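Long-range contacts in immunoreactive 84kD antigen PG93 (Porphyromonas gingivalis, PDB 5M11), which is a surface component needed by the type IX secretion system, binds zinc and calcium ions, and carries an N-terminal beta-propeller domain: residues Tyr123-Phe128 and Thr148-Val153; Ala142-Gly147 and Asn177-Ala182. All coordinates share one frame; numbering follows the deposited sequence.

Contact 1 (Tyr123-Phe128 and Thr148-Val153); sequences YLAGGF and TKVTDV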
loop_
_atom_site.group_PDB
_atom_site.type_symbol
_atom_site.label_atom_id
_atom_site.label_comp_id
_atom_site.label_asym_id
_atom_site.label_seq_id
_atom_site.Cartn_x
_atom_site.Cartn_y
_atom_site.Cartn_z
ATOM N N TYR A 123 -23.365 14.927 10.190
ATOM C CA TYR A 123 -23.056 16.165 9.484
ATOM C C TYR A 123 -21.615 16.146 9.164
ATOM O O TYR A 123 -20.786 16.061 10.074
ATOM C CB TYR A 123 -23.407 17.399 10.310
ATOM C CG TYR A 123 -24.844 17.409 10.754
ATOM C CD1 TYR A 123 -25.832 17.999 9.969
ATOM C CD2 TYR A 123 -25.230 16.782 11.930
ATOM C CE1 TYR A 123 -27.173 17.953 10.343
ATOM C CE2 TYR A 123 -26.560 16.743 12.322
ATOM C CZ TYR A 123 -27.527 17.347 11.535
ATOM O OH TYR A 123 -28.825 17.321 11.951
ATOM N N LEU A 124 -21.302 16.179 7.870
ATOM C CA LEU A 124 -19.929 16.125 7.416
ATOM C C LEU A 124 -19.560 17.486 6.872
ATOM O O LEU A 124 -20.153 17.940 5.898
ATOM C CB LEU A 124 -19.758 14.996 6.376
ATOM C CG LEU A 124 -20.145 13.573 6.874
ATOM C CD1 LEU A 124 -21.521 13.174 6.411
ATOM C CD2 LEU A 124 -19.209 12.555 6.372
ATOM N N ALA A 125 -18.645 18.175 7.554
ATOM C CA ALA A 125 -18.147 19.475 7.122
ATOM C C ALA A 125 -16.770 19.269 6.573
ATOM O O ALA A 125 -15.910 18.772 7.299
ATOM C CB ALA A 125 -18.117 20.454 8.293
ATOM N N GLY A 126 -16.573 19.607 5.302
ATOM C CA GLY A 126 -15.286 19.476 4.630
ATOM C C GLY A 126 -15.048 20.484 3.515
ATOM O O GLY A 126 -15.680 21.544 3.479
ATOM N N GLY A 127 -14.132 20.154 2.603
ATOM C CA GLY A 127 -13.784 21.019 1.481
ATOM C C GLY A 127 -14.804 20.995 0.358
ATOM O O GLY A 127 -14.640 21.709 -0.641
ATOM N N PHE A 128 -15.852 20.150 0.515
ATOM C CA PHE A 128 -16.965 19.912 -0.416
ATOM C C PHE A 128 -18.221 20.643 0.042
ATOM O O PHE A 128 -19.206 20.681 -0.713
ATOM C CB PHE A 128 -17.271 18.385 -0.532
ATOM C CG PHE A 128 -17.407 17.677 0.796
ATOM C CD1 PHE A 128 -18.619 17.678 1.484
ATOM C CD2 PHE A 128 -16.300 17.098 1.410
ATOM C CE1 PHE A 128 -18.714 17.127 2.769
ATOM C CE2 PHE A 128 -16.403 16.528 2.682
ATOM C CZ PHE A 128 -17.607 16.547 3.356
ATOM N N THR A 148 -17.691 24.561 -1.121
ATOM C CA THR A 148 -17.034 25.593 -0.325
ATOM C C THR A 148 -16.520 24.949 0.939
ATOM O O THR A 148 -17.266 24.211 1.583
ATOM C CB THR A 148 -18.011 26.748 -0.029
ATOM O OG1 THR A 148 -18.558 27.206 -1.264
ATOM C CG2 THR A 148 -17.378 27.910 0.760
ATOM N N LYS A 149 -15.259 25.230 1.311
ATOM C CA LYS A 149 -14.697 24.674 2.531
ATOM C C LYS A 149 -15.526 25.184 3.696
ATOM O O LYS A 149 -15.736 26.389 3.788
ATOM C CB LYS A 149 -13.200 25.048 2.687
ATOM C CG LYS A 149 -12.511 24.369 3.868
ATOM C CD LYS A 149 -11.068 24.746 4.009
ATOM C CE LYS A 149 -10.582 24.649 5.441
ATOM N NZ LYS A 149 -11.137 25.734 6.305
ATOM N N VAL A 150 -16.094 24.251 4.493
ATOM C CA VAL A 150 -16.854 24.475 5.730
ATOM C C VAL A 150 -15.940 23.984 6.867
ATOM O O VAL A 150 -15.707 22.790 7.011
ATOM C CB VAL A 150 -18.255 23.805 5.743
ATOM C CG1 VAL A 150 -18.879 23.851 7.141
ATOM C CG2 VAL A 150 -19.177 24.457 4.724
ATOM N N THR A 151 -15.393 24.917 7.629
ATOM C CA THR A 151 -14.449 24.715 8.719
ATOM C C THR A 151 -15.009 23.814 9.865
ATOM O O THR A 151 -14.258 22.968 10.359
ATOM C CB THR A 151 -14.021 26.099 9.187
ATOM O OG1 THR A 151 -13.336 26.716 8.092
ATOM C CG2 THR A 151 -13.142 26.076 10.420
ATOM N N ASP A 152 -16.274 23.984 10.292
ATOM C CA ASP A 152 -16.823 23.191 11.400
ATOM C C ASP A 152 -18.358 23.221 11.434
ATOM O O ASP A 152 -18.967 24.052 10.759
ATOM C CB ASP A 152 -16.274 23.704 12.753
ATOM C CG ASP A 152 -16.024 22.612 13.786
ATOM O OD1 ASP A 152 -16.790 21.619 13.809
ATOM O OD2 ASP A 152 -15.098 22.767 14.594
ATOM N N VAL A 153 -18.975 22.319 12.214
ATOM C CA VAL A 153 -20.417 22.263 12.333
ATOM C C VAL A 153 -20.814 21.932 13.805
ATOM O O VAL A 153 -20.059 21.275 14.547
ATOM C CB VAL A 153 -21.081 21.304 11.278
ATOM C CG1 VAL A 153 -20.689 19.832 11.459
ATOM C CG2 VAL A 153 -22.605 21.478 11.209
#
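Val150 N donates to Gly126 O across the contact, 2.9 Å apart and almost straight, with an N-H...O angle of 174°. It is the one hydrogen bond between the two segments. The same Gly126 O also lies 3.4 Å from Lys149 CA, in a CA-H...O contact. One carbonyl thus receives two neighbouring groups of 148-153. Beyond it the chains stay close as backbones, with Gly127 CA 3.9 Å from Lys149 CA.

The side-chain packing is apolar. Ala125 CB points toward 148-153 and lies 3.7 Å from Val150 CG1 and 4.1 Å from Val153 CG1. It also rests against the carbonyl Val150 O. Val150 holds CG1 opposite its own backbone N (chi1 169°), and this branch, not CG2, meets the alanine. Val153 also points toward the other segment. Its CG1 sits between its backbone N and carbonyl carbon (chi1 65°) and reaches Tyr123 CB at 3.8 Å.

Strand 121-126 is the second strand of one four-stranded propeller blade, and strand 150-155 is the first strand of the next. Their parts 123-126 and 150-153 run roughly antiparallel, with axes 5.4 Å apart at closest approach. The contact joins these two adjacent blades of the beta-propeller. A classic beta bulge at Thr151 and Asp152, opposite Leu164, lies in strand 150-155.

Most of the other polar partners lie outside the two segments. The Tyr123 ring leads away from the contact, and its hydroxyl hydrogen-bonds Glu174. Asp152 OD1 accepts from Val153 N and makes a salt bridge with Arg114, while OD2 accepts from Leu199 N. The Asn113 side chain hydrogen-bonds the backbone carbonyl Val150 O.

Contact 2 (Ala142-Gly147 and Asn177-Ala182); sequences ATYAKG and NLQDPA
The Tyr144 ring and Leu178 make the tight part of this contact. Leu178 CB lies over one face of the ring, 3.6 Å from the centroid and 18° off the normal, a CH-pi contact shifted toward the rim. The leucine CB bond points toward 142-147. Tyr144 CG stands opposite its own carbonyl carbon (chi1 -42°), and from there the ring swings nearer to the turn. Leu161 of strand 160-165 packs on both side chains. Two waters bridge the segments around this pair. One hydrogen-bonds Tyr144 OH and weakly accepts from Leu178 N. The second accepts from Ala145 N at 3.1 Å and donates to Leu178 O, which also accepts from Trp184 NE1.

Gln179 makes the looser, exposed part. It stretches from CG along strand 139-144, with CG 3.4 Å from Thr143 O. Its OE1 takes a weak hydrogen bond from Thr143 N, 3.4 Å long.

Residues 177-180 form a type I beta turn, closed by Asp180 N to Asn177 O. An Asx turn follows, in which Asp180 OD1 accepts from Ala182 N. This loop joins strands 168-173 and 185-187 of one blade and lies against strand 139-144, the fourth strand of the preceding blade, a contact between adjacent blades of a beta-propeller.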
loop_
_atom_site.group_PDB
_atom_site.type_symbol
_atom_site.label_atom_id
_atom_site.label_comp_id
_atom_site.label_asym_id
_atom_site.label_seq_id
_atom_site.Cartn_x
_atom_site.Cartn_y
_atom_site.Cartn_z
ATOM N N ALA A 142 -29.072 16.218 1.358
ATOM C CA ALA A 142 -28.691 17.633 1.175
ATOM C C ALA A 142 -27.223 17.859 1.386
ATOM O O ALA A 142 -26.607 17.187 2.204
ATOM C CB ALA A 142 -29.457 18.505 2.167
ATOM N N THR A 143 -26.679 18.858 0.694
ATOM C CA THR A 143 -25.323 19.365 0.860
ATOM C C THR A 143 -25.474 20.861 0.824
ATOM O O THR A 143 -25.901 21.405 -0.193
ATOM C CB THR A 143 -24.290 18.803 -0.158
ATOM O OG1 THR A 143 -24.122 17.398 0.051
ATOM C CG2 THR A 143 -22.914 19.464 -0.016
ATOM N N TYR A 144 -25.199 21.505 1.954
ATOM C CA TYR A 144 -25.230 22.956 2.117
ATOM C C TYR A 144 -23.837 23.477 1.803
ATOM O O TYR A 144 -22.878 22.707 1.906
ATOM C CB TYR A 144 -25.690 23.349 3.530
ATOM C CG TYR A 144 -26.863 22.543 4.071
ATOM C CD1 TYR A 144 -28.039 22.385 3.327
ATOM C CD2 TYR A 144 -26.824 21.992 5.342
ATOM C CE1 TYR A 144 -29.142 21.700 3.845
ATOM C CE2 TYR A 144 -27.923 21.313 5.871
ATOM C CZ TYR A 144 -29.081 21.175 5.124
ATOM O OH TYR A 144 -30.141 20.487 5.663
ATOM N N ALA A 145 -23.724 24.746 1.343
ATOM C CA ALA A 145 -22.470 25.413 0.938
ATOM C C ALA A 145 -21.660 24.580 -0.083
ATOM O O ALA A 145 -20.432 24.660 -0.074
ATOM C CB ALA A 145 -21.614 25.712 2.154
ATOM N N LYS A 146 -22.356 23.760 -0.940
ATOM C CA LYS A 146 -21.782 22.847 -1.936
ATOM C C LYS A 146 -20.570 23.471 -2.608
ATOM O O LYS A 146 -20.673 24.588 -3.106
ATOM C CB LYS A 146 -22.837 22.481 -2.975
ATOM C CG LYS A 146 -22.732 21.054 -3.481
ATOM C CD LYS A 146 -23.920 20.656 -4.375
ATOM C CE LYS A 146 -25.152 20.182 -3.623
ATOM N NZ LYS A 146 -26.218 19.709 -4.553
ATOM N N GLY A 147 -19.424 22.791 -2.523
ATOM C CA GLY A 147 -18.159 23.226 -3.106
ATOM C C GLY A 147 -17.424 24.346 -2.399
ATOM O O GLY A 147 -16.581 25.004 -3.010
ATOM N N ASN A 177 -35.050 25.544 3.875
ATOM C CA ASN A 177 -34.248 24.982 2.789
ATOM C C ASN A 177 -32.847 25.525 2.925
ATOM O O ASN A 177 -32.524 26.577 2.353
ATOM C CB ASN A 177 -34.869 25.316 1.427
ATOM C CG ASN A 177 -34.095 24.800 0.256
ATOM O OD1 ASN A 177 -33.397 23.784 0.324
ATOM N ND2 ASN A 177 -34.236 25.480 -0.860
ATOM N N LEU A 178 -32.013 24.838 3.720
ATOM C CA LEU A 178 -30.666 25.334 4.000
ATOM C C LEU A 178 -29.717 25.178 2.799
ATOM O O LEU A 178 -28.553 25.572 2.877
ATOM C CB LEU A 178 -30.086 24.709 5.271
ATOM C CG LEU A 178 -30.853 24.965 6.558
ATOM C CD1 LEU A 178 -30.129 24.314 7.751
ATOM C CD2 LEU A 178 -31.084 26.461 6.799
ATOM N N GLN A 179 -30.233 24.680 1.678
ATOM C CA GLN A 179 -29.505 24.581 0.418
ATOM C C GLN A 179 -29.582 25.935 -0.297
ATOM O O GLN A 179 -29.011 26.112 -1.373
ATOM C CB GLN A 179 -30.057 23.445 -0.451
ATOM C CG GLN A 179 -28.945 22.605 -1.023
ATOM C CD GLN A 179 -29.411 21.329 -1.649
ATOM O OE1 GLN A 179 -29.155 20.236 -1.145
ATOM N NE2 GLN A 179 -29.987 21.430 -2.831
ATOM N N ASP A 180 -30.279 26.898 0.335
ATOM C CA ASP A 180 -30.455 28.276 -0.107
ATOM C C ASP A 180 -29.673 29.190 0.849
ATOM O O ASP A 180 -29.999 29.270 2.031
ATOM C CB ASP A 180 -31.951 28.637 -0.162
ATOM C CG ASP A 180 -32.295 30.098 -0.376
ATOM O OD1 ASP A 180 -31.387 30.882 -0.714
ATOM O OD2 ASP A 180 -33.490 30.457 -0.227
ATOM N N PRO A 181 -28.663 29.928 0.354
ATOM C CA PRO A 181 -27.924 30.853 1.237
ATOM C C PRO A 181 -28.806 31.841 2.007
ATOM O O PRO A 181 -28.506 32.128 3.160
ATOM C CB PRO A 181 -27.018 31.603 0.276
ATOM C CG PRO A 181 -26.851 30.672 -0.870
ATOM C CD PRO A 181 -28.156 29.989 -1.031
ATOM N N ALA A 182 -29.914 32.315 1.417
ATOM C CA ALA A 182 -30.800 33.252 2.101
ATOM C C ALA A 182 -31.431 32.665 3.396
ATOM O O ALA A 182 -31.825 33.444 4.268
ATOM C CB ALA A 182 -31.882 33.713 1.160
HETATM O O HOH W 1 -32.404 21.561 4.117
HETATM O O HOH W 2 -26.270 26.360 0.869
#

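From the N terminus the segments come in the order 123-128, 142-147, 148-153, 177-182, so the two contacts cross along the chain. Contact 1 closes a loop that holds strands 129-134 and 139-144, the outer half of one blade. Contact 2 closes a longer loop that holds strands 150-155, 160-165 and 168-173 of the next blade. Their middle segments are continuous at Gly147-Thr148, where the chain passes between blades. There the contacts meet: Phe128 O and Gly147 N, 2.8 Å apart, probably hydrogen-bond, and Val150 packs on Ala145. Together they tie the same two blades, contact 1 through the first strand of the later blade, contact 2 through its last connecting loop.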